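Local coordinates for F-BAR domain only protein 1 (Danio rerio, PDB 5JP2), which probably acts in an early step of clathrin-mediated endocytosis, with a mu homology domain that binds a peptide of Eps15, at residues R205-K210 with L226-Q231; V179-P184 with P241-Q246; Q14-V19 with R265-L270; F51-T56 with S124-A129. All coordinates share one frame; numbering follows the deposited sequence.

Contact 1 of 4, residues R205-K210 with L226-Q231; sequences RRLLWK and LCASWQ
Leu207 and Trp209 look across at Ala228 and Leu226 from antiparallel-running strands whose axes approach to 10.0 Å and run at 154° to each other, a separation that excludes backbone pairing and marks two beta-sheets packed face to face. The indole of Trp209 makes the largest contribution to the contact. Leu226 sets its CD1 methyl squarely on the six-membered ring, 3.6 Å from the centroid and only 2° off the ring normal, a CH-pi contact. Ala228 CB approaches the same ring at its edge, 3.8 Å from CH2 of Trp209. That methyl is shared, since Leu207 CD1 also packs on Ala228 CB at 3.9 Å. With CG of Trp209 lying beside its backbone N, chi2 of -87° turns the indole so that its face receives Leu226, while NE1 bonds to Pro196 O. A leucine in place of Trp209 would probably leave Leu226 CD1 without a ring to rest on, open a gap beside Ala228, and remove the NE1 donor from Pro196 O. Strand 206-210 is held in its own sheet by backbone bonds to strand 179-184, whereas strand 223-231 lies between strands 157-166 and 192-195 in the facing four-stranded sheet.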
loop_
_atom_site.group_PDB
_atom_site.type_symbol
_atom_site.label_atom_id
_atom_site.label_comp_id
_atom_site.label_asym_id
_atom_site.label_seq_id
_atom_site.Cartn_x
_atom_site.Cartn_y
_atom_site.Cartn_z
ATOM N N ARG B 205 2.985 21.221 15.224
ATOM C CA ARG B 205 2.004 22.306 15.200
ATOM C C ARG B 205 0.774 21.916 14.379
ATOM O O ARG B 205 0.476 22.483 13.329
ATOM C CB ARG B 205 2.620 23.604 14.668
ATOM C CG ARG B 205 3.990 23.914 15.221
ATOM C CD ARG B 205 4.350 25.367 15.030
ATOM N NE ARG B 205 5.706 25.655 15.487
ATOM C CZ ARG B 205 6.075 25.720 16.764
ATOM N NH1 ARG B 205 5.193 25.505 17.731
ATOM N NH2 ARG B 205 7.335 25.989 17.076
ATOM N N ARG B 206 0.034 20.949 14.913
ATOM C CA ARG B 206 -1.114 20.432 14.188
ATOM C C ARG B 206 -2.090 19.778 15.153
ATOM O O ARG B 206 -1.717 19.319 16.230
ATOM C CB ARG B 206 -0.691 19.450 13.097
ATOM C CG ARG B 206 0.066 18.269 13.612
ATOM C CD ARG B 206 0.734 17.503 12.485
ATOM N NE ARG B 206 1.390 16.298 12.987
ATOM C CZ ARG B 206 2.079 15.448 12.235
ATOM N NH1 ARG B 206 2.213 15.662 10.935
ATOM N NH2 ARG B 206 2.640 14.384 12.787
ATOM N N LEU B 207 -3.357 19.784 14.763
ATOM C CA LEU B 207 -4.397 19.090 15.505
ATOM C C LEU B 207 -4.464 17.625 15.091
ATOM O O LEU B 207 -4.389 17.299 13.904
ATOM C CB LEU B 207 -5.748 19.735 15.246
ATOM C CG LEU B 207 -6.065 20.997 16.008
ATOM C CD1 LEU B 207 -7.420 21.479 15.569
ATOM C CD2 LEU B 207 -6.062 20.674 17.469
ATOM N N LEU B 208 -4.592 16.740 16.074
ATOM C CA LEU B 208 -4.609 15.302 15.846
ATOM C C LEU B 208 -5.896 14.677 16.349
ATOM O O LEU B 208 -6.204 14.751 17.539
ATOM C CB LEU B 208 -3.432 14.628 16.541
ATOM C CG LEU B 208 -3.447 13.098 16.504
ATOM C CD1 LEU B 208 -3.358 12.541 15.096
ATOM C CD2 LEU B 208 -2.335 12.535 17.357
ATOM N N TRP B 209 -6.643 14.062 15.442
ATOM C CA TRP B 209 -7.732 13.164 15.792
ATOM C C TRP B 209 -7.281 11.729 15.562
ATOM O O TRP B 209 -6.732 11.412 14.506
ATOM C CB TRP B 209 -8.979 13.436 14.963
ATOM C CG TRP B 209 -9.702 14.685 15.312
ATOM C CD1 TRP B 209 -10.653 14.845 16.266
ATOM C CD2 TRP B 209 -9.563 15.947 14.669
ATOM N NE1 TRP B 209 -11.108 16.132 16.267
ATOM C CE2 TRP B 209 -10.453 16.831 15.293
ATOM C CE3 TRP B 209 -8.758 16.419 13.635
ATOM C CZ2 TRP B 209 -10.563 18.157 14.920
ATOM C CZ3 TRP B 209 -8.880 17.725 13.255
ATOM C CH2 TRP B 209 -9.774 18.584 13.896
ATOM N N LYS B 210 -7.541 10.864 16.528
ATOM C CA LYS B 210 -7.372 9.430 16.359
ATOM C C LYS B 210 -8.750 8.821 16.181
ATOM O O LYS B 210 -9.612 8.975 17.047
ATOM C CB LYS B 210 -6.678 8.797 17.562
ATOM C CG LYS B 210 -5.248 9.209 17.781
ATOM C CD LYS B 210 -4.633 8.357 18.870
ATOM C CE LYS B 210 -3.179 8.693 19.099
ATOM N NZ LYS B 210 -2.603 7.856 20.185
ATOM N N LEU B 226 -16.121 15.419 11.655
ATOM C CA LEU B 226 -15.399 16.065 12.744
ATOM C C LEU B 226 -15.129 17.515 12.363
ATOM O O LEU B 226 -15.130 17.869 11.185
ATOM C CB LEU B 226 -14.091 15.336 13.060
ATOM C CG LEU B 226 -13.056 15.156 11.947
ATOM C CD1 LEU B 226 -12.153 16.362 11.819
ATOM C CD2 LEU B 226 -12.226 13.900 12.137
ATOM N N CYS B 227 -14.881 18.350 13.369
ATOM C CA CYS B 227 -14.713 19.769 13.093
ATOM C C CYS B 227 -13.940 20.450 14.208
ATOM O O CYS B 227 -13.843 19.949 15.329
ATOM C CB CYS B 227 -16.052 20.465 12.922
ATOM S SG CYS B 227 -16.949 20.459 14.415
ATOM N N ALA B 228 -13.414 21.621 13.882
ATOM C CA ALA B 228 -12.665 22.418 14.834
ATOM C C ALA B 228 -12.814 23.883 14.472
ATOM O O ALA B 228 -13.057 24.222 13.315
ATOM C CB ALA B 228 -11.189 22.030 14.848
ATOM N N SER B 229 -12.662 24.745 15.475
ATOM C CA SER B 229 -12.735 26.186 15.300
ATOM C C SER B 229 -11.739 26.850 16.231
ATOM O O SER B 229 -11.388 26.300 17.274
ATOM C CB SER B 229 -14.125 26.724 15.597
ATOM O OG SER B 229 -14.461 26.425 16.933
ATOM N N TRP B 230 -11.294 28.041 15.851
ATOM C CA TRP B 230 -10.331 28.790 16.644
ATOM C C TRP B 230 -10.415 30.260 16.255
ATOM O O TRP B 230 -11.170 30.641 15.357
ATOM C CB TRP B 230 -8.922 28.247 16.428
ATOM C CG TRP B 230 -8.490 28.324 15.000
ATOM C CD1 TRP B 230 -7.810 29.338 14.406
ATOM C CD2 TRP B 230 -8.718 27.347 13.988
ATOM N NE1 TRP B 230 -7.602 29.056 13.085
ATOM C CE2 TRP B 230 -8.146 27.833 12.806
ATOM C CE3 TRP B 230 -9.340 26.099 13.972
ATOM C CZ2 TRP B 230 -8.182 27.123 11.621
ATOM C CZ3 TRP B 230 -9.374 25.399 12.802
ATOM C CH2 TRP B 230 -8.800 25.910 11.639
ATOM N N GLN B 231 -9.622 31.087 16.933
ATOM C CA GLN B 231 -9.519 32.506 16.631
ATOM C C GLN B 231 -8.070 32.803 16.305
ATOM O O GLN B 231 -7.167 32.243 16.927
ATOM C CB GLN B 231 -9.963 33.398 17.789
ATOM C CG GLN B 231 -11.459 33.476 17.984
ATOM C CD GLN B 231 -11.825 34.167 19.277
ATOM O OE1 GLN B 231 -10.972 34.765 19.932
ATOM N NE2 GLN B 231 -13.079 34.032 19.689
#

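Contact 2 of 4, residues V179-P184 with P241-Q246; sequences VQVLLP and PSLAVQ
An antiparallel beta ladder joins Val179-Pro184 to Pro241-Gln246, as adjacent strands in the large mixed sheet of the mu homology domain. Two hydrogen-bonded pairs, Gln180 with Gln246 and Leu182 with Ala244, bracket the non-hydrogen-bonded pair Val181 with Val245, where the CA atoms come within 4.5 Å. Gln180 and Gln246 exchange reciprocal backbone bonds. In the Leu182 pair, N of Leu182 reaches Ala244 O at 2.6 Å, and Ala244 N returns to Leu182 O at 2.8 Å. Side chains alternate between the two faces. On one, Leu182 CD1 lies 3.6 Å from the amide carbon CD of Gln246, whose extended chain runs obliquely past it, next to the Gln180 amide; the two amide planes differ by 28°. An alanine replacing Gln246 would probably bare Leu182 CD1 on this side and leave the Gln180 amide without its neighbour across the ladder. The face of Val181 and Val245 turns to strand 145-154, with Val245 packing on Leu145 and Leu147. Beside it, Leu183 has CG opposite its backbone N (chi1 172°), which brings CD1 to 4.0 Å from Leu243 CG and close to the less ordered Pro241. Where the next rung's N-H would fall, Pro184 has none, and its ring CD instead sits 3.2 Å from Ser242 O.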
loop_
_atom_site.group_PDB
_atom_site.type_symbol
_atom_site.label_atom_id
_atom_site.label_comp_id
_atom_site.label_asym_id
_atom_site.label_seq_id
_atom_site.Cartn_x
_atom_site.Cartn_y
_atom_site.Cartn_z
ATOM N N VAL B 179 -5.924 4.913 11.956
ATOM C CA VAL B 179 -6.533 6.047 11.284
ATOM C C VAL B 179 -6.309 7.314 12.098
ATOM O O VAL B 179 -6.650 7.375 13.278
ATOM C CB VAL B 179 -8.029 5.808 11.044
ATOM C CG1 VAL B 179 -8.611 6.956 10.236
ATOM C CG2 VAL B 179 -8.238 4.496 10.327
ATOM N N GLN B 180 -5.732 8.322 11.458
ATOM C CA GLN B 180 -5.472 9.621 12.052
ATOM C C GLN B 180 -5.902 10.723 11.095
ATOM O O GLN B 180 -5.808 10.581 9.883
ATOM C CB GLN B 180 -3.991 9.808 12.361
ATOM C CG GLN B 180 -3.441 8.962 13.458
ATOM C CD GLN B 180 -2.008 9.315 13.760
ATOM O OE1 GLN B 180 -1.410 10.129 13.070
ATOM N NE2 GLN B 180 -1.449 8.714 14.795
ATOM N N VAL B 181 -6.318 11.848 11.651
ATOM C CA VAL B 181 -6.654 13.025 10.868
ATOM C C VAL B 181 -5.859 14.181 11.432
ATOM O O VAL B 181 -5.901 14.436 12.636
ATOM C CB VAL B 181 -8.156 13.341 10.889
ATOM C CG1 VAL B 181 -8.450 14.613 10.073
ATOM C CG2 VAL B 181 -8.924 12.181 10.348
ATOM N N LEU B 182 -5.149 14.880 10.560
ATOM C CA LEU B 182 -4.216 15.924 10.946
ATOM C C LEU B 182 -4.638 17.237 10.313
ATOM O O LEU B 182 -4.792 17.322 9.092
ATOM C CB LEU B 182 -2.799 15.562 10.518
ATOM C CG LEU B 182 -2.315 14.211 11.040
ATOM C CD1 LEU B 182 -1.166 13.697 10.226
ATOM C CD2 LEU B 182 -1.904 14.370 12.461
ATOM N N LEU B 183 -4.845 18.243 11.141
ATOM C CA LEU B 183 -5.113 19.603 10.687
ATOM C C LEU B 183 -4.008 20.503 11.220
ATOM O O LEU B 183 -3.921 20.708 12.442
ATOM C CB LEU B 183 -6.482 20.077 11.165
ATOM C CG LEU B 183 -6.836 21.540 10.947
ATOM C CD1 LEU B 183 -6.878 21.890 9.474
ATOM C CD2 LEU B 183 -8.154 21.811 11.584
ATOM N N PRO B 184 -3.131 21.052 10.377
ATOM C CA PRO B 184 -2.082 21.921 10.913
ATOM C C PRO B 184 -2.673 23.235 11.389
ATOM O O PRO B 184 -3.566 23.796 10.759
ATOM C CB PRO B 184 -1.140 22.110 9.721
ATOM C CG PRO B 184 -1.980 21.922 8.565
ATOM C CD PRO B 184 -3.042 20.937 8.916
ATOM N N PRO B 241 -6.813 26.021 4.948
ATOM C CA PRO B 241 -6.067 24.890 5.501
ATOM C C PRO B 241 -6.479 23.593 4.831
ATOM O O PRO B 241 -7.578 23.461 4.289
ATOM C CB PRO B 241 -6.457 24.901 6.978
ATOM C CG PRO B 241 -7.831 25.466 6.973
ATOM C CD PRO B 241 -7.863 26.486 5.868
ATOM N N SER B 242 -5.561 22.634 4.862
ATOM C CA SER B 242 -5.790 21.305 4.320
ATOM C C SER B 242 -5.673 20.279 5.430
ATOM O O SER B 242 -4.839 20.415 6.322
ATOM C CB SER B 242 -4.776 20.972 3.240
ATOM O OG SER B 242 -5.037 21.677 2.048
ATOM N N LEU B 243 -6.494 19.247 5.368
ATOM C CA LEU B 243 -6.420 18.162 6.331
ATOM C C LEU B 243 -5.728 16.957 5.708
ATOM O O LEU B 243 -5.939 16.646 4.536
ATOM C CB LEU B 243 -7.814 17.761 6.803
ATOM C CG LEU B 243 -8.628 18.833 7.524
ATOM C CD1 LEU B 243 -9.676 19.380 6.593
ATOM C CD2 LEU B 243 -9.252 18.274 8.748
ATOM N N ALA B 244 -4.900 16.289 6.497
ATOM C CA ALA B 244 -4.234 15.063 6.093
ATOM C C ALA B 244 -4.800 13.888 6.874
ATOM O O ALA B 244 -5.056 13.998 8.077
ATOM C CB ALA B 244 -2.727 15.160 6.308
ATOM N N VAL B 245 -5.016 12.777 6.171
ATOM C CA VAL B 245 -5.489 11.530 6.753
ATOM C C VAL B 245 -4.440 10.446 6.560
ATOM O O VAL B 245 -3.843 10.318 5.490
ATOM C CB VAL B 245 -6.829 11.091 6.141
ATOM C CG1 VAL B 245 -7.352 9.867 6.852
ATOM C CG2 VAL B 245 -7.825 12.211 6.240
ATOM N N GLN B 246 -4.257 9.640 7.595
ATOM C CA GLN B 246 -3.323 8.532 7.589
ATOM C C GLN B 246 -4.062 7.259 7.948
ATOM O O GLN B 246 -4.908 7.260 8.838
ATOM C CB GLN B 246 -2.186 8.785 8.566
ATOM C CG GLN B 246 -1.467 10.075 8.252
ATOM C CD GLN B 246 -0.329 10.334 9.179
ATOM O OE1 GLN B 246 -0.434 10.114 10.376
ATOM N NE2 GLN B 246 0.754 10.857 8.642
#

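Contact 3 of 4, residues Q14-V19 with R265-L270; sequences QESWPV and RYRMSL
Arg265 lays its guanidinium over the Trp17 indole, centres 3.8 Å apart and planes 28° apart, a stacked cation-pi pair that the second Trp17 conformer may not share. The bend at chi2 (69°) folds the arginine back over the ring, and NH1 donates to Glu15 O at 3.3 Å. That carbonyl lies in the guanidinium plane, although the donor stands 57° out of the carbonyl plane. At the indole edge, Tyr266 CE2 is 3.3 Å from Trp17 CE3 in this conformer, the rings mutually oblique. One residue on, the Arg267 guanidinium covers Pro18 CB, and its NH2 gives a bond of 3.0 Å to a water that donates to Glu15 OE1 and Ser16 O; NH2 also forms a salt bridge with an acidic side chain of the bound Eps15 peptide. A parallel ladder positions these groups, with Arg267 N to Trp17 O at 3.0 Å, Val19 N to Arg267 O, and Ser269 N to Val19 O at 2.6 Å. Further out, Ser12 O accepts from Trp17 NE1 and Pro66 O bonds Tyr266 OH. Strands 17-31 and 266-283 thus lie side by side, Trp17 packing on helix 55-61, Val19 on strand 39-52, and Tyr266 and Met268 on strand 258-261.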
loop_
_atom_site.group_PDB
_atom_site.type_symbol
_atom_site.label_atom_id
_atom_site.label_comp_id
_atom_site.label_asym_id
_atom_site.label_seq_id
_atom_site.Cartn_x
_atom_site.Cartn_y
_atom_site.Cartn_z
ATOM N N GLN B 14 13.373 -33.419 -5.403
ATOM C CA GLN B 14 12.106 -33.705 -6.068
ATOM C C GLN B 14 10.894 -33.012 -5.450
ATOM O O GLN B 14 9.849 -32.945 -6.102
ATOM C CB GLN B 14 11.862 -35.218 -6.155
ATOM C CG GLN B 14 12.949 -36.009 -6.903
ATOM C CD GLN B 14 14.243 -36.181 -6.125
ATOM O OE1 GLN B 14 14.365 -35.721 -4.991
ATOM N NE2 GLN B 14 15.217 -36.851 -6.734
ATOM N N GLU B 15 10.990 -32.475 -4.239
ATOM C CA GLU B 15 9.806 -31.884 -3.629
ATOM C C GLU B 15 9.535 -30.497 -4.204
ATOM O O GLU B 15 10.449 -29.788 -4.625
ATOM C CB GLU B 15 9.948 -31.803 -2.106
ATOM C CG GLU B 15 11.246 -31.228 -1.603
ATOM C CD GLU B 15 11.220 -30.954 -0.107
ATOM O OE1 GLU B 15 10.121 -30.786 0.450
ATOM O OE2 GLU B 15 12.298 -30.902 0.517
ATOM N N SER B 16 8.255 -30.131 -4.250
ATOM C CA SER B 16 7.859 -28.808 -4.728
ATOM C C SER B 16 8.388 -27.729 -3.795
ATOM O O SER B 16 8.306 -27.857 -2.573
ATOM C CB SER B 16 6.341 -28.712 -4.831
ATOM O OG SER B 16 5.965 -27.627 -5.656
ATOM N N TRP B 17 8.914 -26.662 -4.371
ATOM C CA TRP B 17 9.637 -25.699 -3.551
ATOM C C TRP B 17 8.787 -24.469 -3.277
ATOM O O TRP B 17 8.103 -23.980 -4.187
ATOM C CB TRP B 17 10.930 -25.295 -4.245
ATOM C CG TRP B 17 11.794 -26.460 -4.603
ATOM C CD1 TRP B 17 12.262 -27.423 -3.757
ATOM C CD2 TRP B 17 12.311 -26.783 -5.900
ATOM N NE1 TRP B 17 13.031 -28.326 -4.447
ATOM C CE2 TRP B 17 13.078 -27.953 -5.764
ATOM C CE3 TRP B 17 12.198 -26.197 -7.160
ATOM C CZ2 TRP B 17 13.731 -28.545 -6.840
ATOM C CZ3 TRP B 17 12.846 -26.786 -8.224
ATOM C CH2 TRP B 17 13.600 -27.947 -8.060
ATOM N N PRO B 18 8.799 -23.946 -2.052
ATOM C CA PRO B 18 7.957 -22.788 -1.732
ATOM C C PRO B 18 8.630 -21.452 -2.005
ATOM O O PRO B 18 9.824 -21.272 -1.762
ATOM C CB PRO B 18 7.711 -22.964 -0.233
ATOM C CG PRO B 18 9.005 -23.567 0.255
ATOM C CD PRO B 18 9.480 -24.474 -0.853
ATOM N N VAL B 19 7.831 -20.488 -2.474
ATOM C CA VAL B 19 8.215 -19.083 -2.491
ATOM C C VAL B 19 7.062 -18.275 -1.918
ATOM O O VAL B 19 5.936 -18.755 -1.807
ATOM C CB VAL B 19 8.590 -18.560 -3.902
ATOM C CG1 VAL B 19 9.753 -19.347 -4.486
ATOM C CG2 VAL B 19 7.403 -18.573 -4.839
ATOM N N ARG B 265 5.594 -26.788 -10.238
ATOM C CA ARG B 265 6.905 -27.155 -9.715
ATOM C C ARG B 265 7.262 -26.337 -8.492
ATOM O O ARG B 265 8.066 -26.776 -7.667
ATOM C CB ARG B 265 7.972 -26.974 -10.786
ATOM C CG ARG B 265 9.298 -27.649 -10.482
ATOM C CD ARG B 265 9.185 -29.173 -10.543
ATOM N NE ARG B 265 10.350 -29.859 -9.985
ATOM C CZ ARG B 265 10.653 -29.899 -8.693
ATOM N NH1 ARG B 265 9.886 -29.283 -7.808
ATOM N NH2 ARG B 265 11.729 -30.554 -8.284
ATOM N N TYR B 266 6.696 -25.146 -8.375
ATOM C CA TYR B 266 6.840 -24.295 -7.213
ATOM C C TYR B 266 5.452 -24.038 -6.657
ATOM O O TYR B 266 4.454 -24.123 -7.372
ATOM C CB TYR B 266 7.521 -22.972 -7.578
ATOM C CG TYR B 266 8.913 -23.117 -8.147
ATOM C CD1 TYR B 266 9.119 -23.380 -9.486
ATOM C CD2 TYR B 266 10.019 -22.956 -7.346
ATOM C CE1 TYR B 266 10.377 -23.511 -9.991
ATOM C CE2 TYR B 266 11.280 -23.075 -7.851
ATOM C CZ TYR B 266 11.451 -23.353 -9.167
ATOM O OH TYR B 266 12.713 -23.484 -9.659
ATOM N N ARG B 267 5.380 -23.721 -5.378
ATOM C CA ARG B 267 4.104 -23.358 -4.794
ATOM C C ARG B 267 4.265 -22.107 -3.951
ATOM O O ARG B 267 5.323 -21.851 -3.379
ATOM C CB ARG B 267 3.506 -24.506 -3.963
ATOM C CG ARG B 267 4.337 -24.910 -2.799
ATOM C CD ARG B 267 3.773 -26.119 -2.078
ATOM N NE ARG B 267 4.803 -26.627 -1.193
ATOM C CZ ARG B 267 5.122 -26.077 -0.039
ATOM N NH1 ARG B 267 4.460 -25.022 0.403
ATOM N NH2 ARG B 267 6.102 -26.584 0.671
ATOM N N MET B 268 3.189 -21.342 -3.863
ATOM C CA MET B 268 3.223 -20.055 -3.191
ATOM C C MET B 268 2.870 -20.266 -1.735
ATOM O O MET B 268 1.721 -20.561 -1.400
ATOM C CB MET B 268 2.275 -19.058 -3.846
ATOM C CG MET B 268 2.439 -17.669 -3.276
ATOM S SD MET B 268 3.713 -16.683 -4.071
ATOM C CE MET B 268 2.847 -16.272 -5.532
ATOM N N SER B 269 3.867 -20.113 -0.865
ATOM C CA SER B 269 3.649 -20.307 0.558
ATOM C C SER B 269 2.665 -19.292 1.116
ATOM O O SER B 269 1.897 -19.616 2.029
ATOM C CB SER B 269 4.979 -20.224 1.302
ATOM O OG SER B 269 4.780 -20.284 2.697
ATOM N N LEU B 270 2.653 -18.080 0.569
ATOM C CA LEU B 270 1.889 -16.978 1.128
ATOM C C LEU B 270 1.999 -15.769 0.209
ATOM O O LEU B 270 3.013 -15.575 -0.458
ATOM C CB LEU B 270 2.432 -16.639 2.517
ATOM C CG LEU B 270 1.919 -15.504 3.376
ATOM C CD1 LEU B 270 2.077 -15.903 4.820
ATOM C CD2 LEU B 270 2.750 -14.304 3.112
HETATM O O HOH W 1 7.918 -28.948 0.307
#

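Contact 4 of 4, residues F51-T56 with S124-A129; sequences FPAGIT and SYYNVA
Phe51 makes a reciprocal backbone pair with Tyr126, its N bonding to Tyr126 O at 2.9 Å and its O accepting from Tyr126 N at 3.0 Å. Its ring meets Tyr126 O at the edge, near the ring plane, and CE1 passes obliquely to Val128 CG2 at 4.0 Å; Leu109 of helix 106-119 packs on the same phenylalanine. Pro52 follows as the non-hydrogen-bonded partner of Tyr125, their CA atoms 4.5 Å apart. Here the antiparallel pairing of strands 39-52 and 125-137 forms part of the Eps15-binding surface of the mu homology domain: Pro52 packs on an aromatic side chain of the bound peptide, while Ser124 OG, Tyr125 OH and Asn127 ND2 hydrogen-bond its acidic side chains. OD1 of Asn127 is in turn hydrogen-bonded to Ser50 OG. Ala53 N extends the ladder to Ser124 O at 2.9 Å, but the donor stands 47° out of the carbonyl plane as the chain peels away. Ala53 CB rests 3.9 Å from Tyr126 CE2. A type I turn from Pro52 to Ile55, with Ile55 N bonded to Pro52 O, leads into helix 55-61. At Thr56, although this residue is less well ordered, chi1 of 69° brings OG1 to 3.1 Å from Ala53 O, which Thr56 N grips as well, and CG2 lies 4.2 Å from Tyr126 CE2.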
loop_
_atom_site.group_PDB
_atom_site.type_symbol
_atom_site.label_atom_id
_atom_site.label_comp_id
_atom_site.label_asym_id
_atom_site.label_seq_id
_atom_site.Cartn_x
_atom_site.Cartn_y
_atom_site.Cartn_z
ATOM N N PHE B 51 12.497 -15.996 -0.970
ATOM C CA PHE B 51 12.996 -17.337 -1.210
ATOM C C PHE B 51 13.578 -17.930 0.065
ATOM O O PHE B 51 14.329 -17.261 0.773
ATOM C CB PHE B 51 14.078 -17.356 -2.291
ATOM C CG PHE B 51 13.582 -17.021 -3.654
ATOM C CD1 PHE B 51 13.390 -15.715 -4.037
ATOM C CD2 PHE B 51 13.324 -18.014 -4.557
ATOM C CE1 PHE B 51 12.942 -15.423 -5.286
ATOM C CE2 PHE B 51 12.874 -17.720 -5.798
ATOM C CZ PHE B 51 12.680 -16.420 -6.166
ATOM N N PRO B 52 13.300 -19.196 0.343
ATOM C CA PRO B 52 13.855 -19.813 1.550
ATOM C C PRO B 52 15.338 -20.064 1.372
ATOM O O PRO B 52 15.796 -20.405 0.285
ATOM C CB PRO B 52 13.070 -21.120 1.672
ATOM C CG PRO B 52 12.596 -21.410 0.312
ATOM C CD PRO B 52 12.376 -20.092 -0.366
ATOM N N ALA B 53 16.095 -19.853 2.445
ATOM C CA ALA B 53 17.546 -19.909 2.332
ATOM C C ALA B 53 18.004 -21.216 1.706
ATOM O O ALA B 53 18.934 -21.237 0.900
ATOM C CB ALA B 53 18.187 -19.694 3.694
ATOM N N GLY B 54 17.329 -22.315 2.019
ATOM C CA GLY B 54 17.791 -23.591 1.524
ATOM C C GLY B 54 17.649 -23.781 0.034
ATOM O O GLY B 54 18.185 -24.751 -0.501
ATOM N N ILE B 55 16.954 -22.879 -0.655
ATOM C CA ILE B 55 16.745 -23.081 -2.081
ATOM C C ILE B 55 17.983 -22.694 -2.870
ATOM O O ILE B 55 18.099 -23.043 -4.049
ATOM C CB ILE B 55 15.507 -22.309 -2.562
ATOM C CG1 ILE B 55 15.008 -22.860 -3.888
ATOM C CG2 ILE B 55 15.823 -20.857 -2.745
ATOM C CD1 ILE B 55 13.684 -22.330 -4.265
ATOM N N THR B 56 18.920 -21.985 -2.249
ATOM C CA THR B 56 20.185 -21.689 -2.906
ATOM C C THR B 56 20.928 -22.975 -3.218
ATOM O O THR B 56 21.258 -23.257 -4.375
ATOM C CB THR B 56 21.038 -20.799 -2.013
ATOM O OG1 THR B 56 21.467 -21.554 -0.875
ATOM C CG2 THR B 56 20.234 -19.619 -1.541
ATOM N N SER B 124 17.306 -16.421 7.097
ATOM C CA SER B 124 16.623 -17.645 6.714
ATOM C C SER B 124 15.834 -17.489 5.427
ATOM O O SER B 124 15.336 -18.491 4.903
ATOM C CB SER B 124 15.708 -18.134 7.847
ATOM O OG SER B 124 14.782 -17.155 8.260
ATOM N N TYR B 125 15.756 -16.271 4.885
ATOM C CA TYR B 125 15.108 -16.017 3.606
ATOM C C TYR B 125 15.732 -14.797 2.948
ATOM O O TYR B 125 16.398 -13.991 3.594
ATOM C CB TYR B 125 13.604 -15.819 3.765
ATOM C CG TYR B 125 13.235 -14.640 4.608
ATOM C CD1 TYR B 125 13.177 -14.751 5.982
ATOM C CD2 TYR B 125 12.936 -13.419 4.039
ATOM C CE1 TYR B 125 12.840 -13.690 6.764
ATOM C CE2 TYR B 125 12.597 -12.347 4.818
ATOM C CZ TYR B 125 12.547 -12.489 6.180
ATOM O OH TYR B 125 12.210 -11.427 6.973
ATOM N N TYR B 126 15.520 -14.681 1.641
ATOM C CA TYR B 126 16.109 -13.622 0.838
ATOM C C TYR B 126 15.041 -13.021 -0.057
ATOM O O TYR B 126 14.342 -13.748 -0.761
ATOM C CB TYR B 126 17.267 -14.151 -0.002
ATOM C CG TYR B 126 18.325 -14.810 0.832
ATOM C CD1 TYR B 126 19.015 -14.095 1.789
ATOM C CD2 TYR B 126 18.626 -16.154 0.669
ATOM C CE1 TYR B 126 19.978 -14.698 2.569
ATOM C CE2 TYR B 126 19.588 -16.767 1.445
ATOM C CZ TYR B 126 20.262 -16.034 2.395
ATOM O OH TYR B 126 21.226 -16.632 3.174
ATOM N N ASN B 127 14.917 -11.703 -0.030
ATOM C CA ASN B 127 13.885 -11.008 -0.779
ATOM C C ASN B 127 14.428 -10.503 -2.106
ATOM O O ASN B 127 15.582 -10.087 -2.199
ATOM C CB ASN B 127 13.328 -9.848 0.032
ATOM C CG ASN B 127 12.530 -10.307 1.212
ATOM O OD1 ASN B 127 11.888 -11.344 1.165
ATOM N ND2 ASN B 127 12.550 -9.531 2.275
ATOM N N VAL B 128 13.583 -10.546 -3.129
ATOM C CA VAL B 128 13.914 -10.102 -4.476
ATOM C C VAL B 128 12.808 -9.194 -4.999
ATOM O O VAL B 128 11.630 -9.548 -4.941
ATOM C CB VAL B 128 14.100 -11.302 -5.413
ATOM C CG1 VAL B 128 14.372 -10.833 -6.790
ATOM C CG2 VAL B 128 15.227 -12.163 -4.907
ATOM N N ALA B 129 13.197 -8.075 -5.596
ATOM C CA ALA B 129 12.259 -7.068 -6.076
ATOM C C ALA B 129 11.899 -7.371 -7.519
ATOM O O ALA B 129 12.757 -7.347 -8.395
ATOM C CB ALA B 129 12.858 -5.673 -5.937
#

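In the fold
From the N terminus, 14-19 opens contact 3, which closes at 265-270 and encloses the other three. Contact 4 comes first within it, 51-56 meeting 124-129 before the chain leaves that end of the molecule. In series after it, 179-184 opens contact 2; contact 1 begins and ends inside this second loop, before 241-246 closes it, and no two contacts cross. Contacts 3 and 4 touch through neighbouring strands 17-31 and 39-52, contacts 1 and 2 through strands 179-184 and 206-210. The two pairs lie on opposite sides of the chain's centre, with contacts 2 and 3 centred about 44 Å apart, yet strand 266-283 joins strand 17-31 to strand 242-250 in one sheet.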